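Local coordinates for protein putative fimbrial subunit (Corynebacterium diphtheriae, PDB 4HSQ) that probably polymerises into the shaft of a surface pilus as a major pilin, helping the bacterium adhere, at residues D209-G213 with K214-P218. Residues are numbered along the deposited sequence; the frame is centred on the assembly and turned at random.
Sequences DFEDG and KEAAP
Phe-210 and Glu-215 pair across a short antiparallel beta hairpin in the prealbumin-like domain, with Glu-211 to Lys-214 forming its type I' turn. Positive phi at both Asp-212 and Gly-213 supports that assignment. Packing is tightest on the Phe-210 face. There CG stands anti to the backbone N (chi1 -165°), which lays the ring against the returning backbone: Lys-214 C sits over one ring face, offset toward the rim and 3.5 Å from Phe-210 CE2. Glu-215 bends at chi2, bringing CD to the ring edge, in plane, 3.9 Å from Phe-210 CD2; its OE2 continues to a salt bridge with Arg-248, which also binds Asp-209. Three backbone hydrogen bonds close the hairpin. The one from Ala-216 N to Asp-209 O is almost straight at 178° (2.9 Å), yet its donor lies above the carbonyl plane.

On the opposite face of the hairpin, the Glu-211 and Lys-214 side chains lie together without meeting. Glu-211 OE1 pairs instead with Lys-221. At the turn, Asp-212 OD2 forms a salt bridge with Lys-11 and OD1 accepts a hydrogen bond from Ala-13 N, so the hairpin bridges to the preceding domain. Lys-214 is solvent-exposed and its end loosely held: NZ reaches the turn carbonyls through two waters, each 2.8 Å from Lys-214 NZ. One probably donates to Glu-211 O, though other acceptors compete for its protons; the other donates to Asp-212 O at 2.6 Å.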
loop_
_atom_site.group_PDB
_atom_site.type_symbol
_atom_site.label_atom_id
_atom_site.label_comp_id
_atom_site.label_asym_id
_atom_site.label_seq_id
_atom_site.Cartn_x
_atom_site.Cartn_y
_atom_site.Cartn_z
ATOM N N ASP A 209 2.511 11.542 3.859
ATOM C CA ASP A 209 1.584 12.396 4.635
ATOM C C ASP A 209 0.269 11.725 5.032
ATOM O O ASP A 209 -0.593 12.355 5.631
ATOM C CB ASP A 209 1.293 13.691 3.824
ATOM C CG ASP A 209 0.623 13.431 2.495
ATOM O OD1 ASP A 209 1.112 12.554 1.743
ATOM O OD2 ASP A 209 -0.422 14.052 2.230
ATOM N N PHE A 210 0.087 10.452 4.669
ATOM C CA PHE A 210 -1.154 9.744 4.956
ATOM C C PHE A 210 -0.811 8.290 5.059
ATOM O O PHE A 210 -0.189 7.740 4.140
ATOM C CB PHE A 210 -2.156 10.014 3.851
ATOM C CG PHE A 210 -3.577 9.656 4.181
ATOM C CD1 PHE A 210 -4.041 8.358 4.003
ATOM C CD2 PHE A 210 -4.478 10.635 4.606
ATOM C CE1 PHE A 210 -5.366 8.030 4.282
ATOM C CE2 PHE A 210 -5.810 10.310 4.861
ATOM C CZ PHE A 210 -6.246 9.009 4.688
ATOM N N GLU A 211 -1.173 7.674 6.179
ATOM C CA GLU A 211 -0.846 6.265 6.395
ATOM C C GLU A 211 -1.787 5.643 7.397
ATOM O O GLU A 211 -2.355 6.336 8.267
ATOM C CB GLU A 211 0.626 6.073 6.821
ATOM C CG GLU A 211 0.940 6.494 8.241
ATOM C CD GLU A 211 2.396 6.821 8.486
ATOM O OE1 GLU A 211 3.236 6.569 7.588
ATOM O OE2 GLU A 211 2.696 7.325 9.591
ATOM N N ASP A 212 -1.989 4.312 7.252
ATOM C CA ASP A 212 -2.897 3.558 8.135
ATOM C C ASP A 212 -4.327 4.165 8.151
ATOM O O ASP A 212 -5.028 4.110 9.168
ATOM C CB ASP A 212 -2.321 3.432 9.574
ATOM C CG ASP A 212 -0.973 2.731 9.662
ATOM O OD1 ASP A 212 -0.615 1.982 8.704
ATOM O OD2 ASP A 212 -0.281 2.911 10.688
ATOM N N GLY A 213 -4.759 4.677 7.003
ATOM C CA GLY A 213 -6.099 5.192 6.815
ATOM C C GLY A 213 -6.377 6.595 7.323
ATOM O O GLY A 213 -7.517 7.051 7.245
ATOM N N LYS A 214 -5.352 7.321 7.769
ATOM C CA LYS A 214 -5.594 8.681 8.247
ATOM C C LYS A 214 -4.397 9.589 7.962
ATOM O O LYS A 214 -3.298 9.103 7.671
ATOM C CB LYS A 214 -5.960 8.661 9.756
ATOM C CG LYS A 214 -4.790 8.272 10.652
ATOM C CD LYS A 214 -5.188 7.890 12.072
ATOM C CE LYS A 214 -3.963 7.622 12.926
ATOM N NZ LYS A 214 -3.102 6.517 12.391
ATOM N N GLU A 215 -4.602 10.916 8.072
ATOM C CA GLU A 215 -3.505 11.889 7.910
ATOM C C GLU A 215 -2.391 11.558 8.873
ATOM O O GLU A 215 -2.674 11.167 10.002
ATOM C CB GLU A 215 -4.000 13.327 8.172
ATOM C CG GLU A 215 -5.149 13.747 7.274
ATOM C CD GLU A 215 -4.778 14.275 5.903
ATOM O OE1 GLU A 215 -3.599 14.653 5.704
ATOM O OE2 GLU A 215 -5.675 14.332 5.029
ATOM N N ALA A 216 -1.130 11.639 8.436
ATOM C CA ALA A 216 -0.048 11.339 9.357
ATOM C C ALA A 216 0.118 12.516 10.314
ATOM O O ALA A 216 -0.175 13.658 9.948
ATOM C CB ALA A 216 1.243 11.071 8.601
ATOM N N ALA A 217 0.551 12.252 11.544
ATOM C CA ALA A 217 0.801 13.357 12.475
ATOM C C ALA A 217 2.008 14.161 11.939
ATOM O O ALA A 217 2.860 13.545 11.268
ATOM C CB ALA A 217 1.086 12.805 13.864
ATOM N N PRO A 218 2.090 15.513 12.120
ATOM C CA PRO A 218 3.270 16.243 11.600
ATOM C C PRO A 218 4.566 15.564 12.058
ATOM O O PRO A 218 4.743 15.275 13.252
ATOM C CB PRO A 218 3.102 17.659 12.178
ATOM C CG PRO A 218 1.629 17.790 12.382
ATOM C CD PRO A 218 1.185 16.426 12.852
HETATM O O HOH W 1 -1.645 7.892 10.429
HETATM O O HOH W 2 -5.051 4.668 11.747
#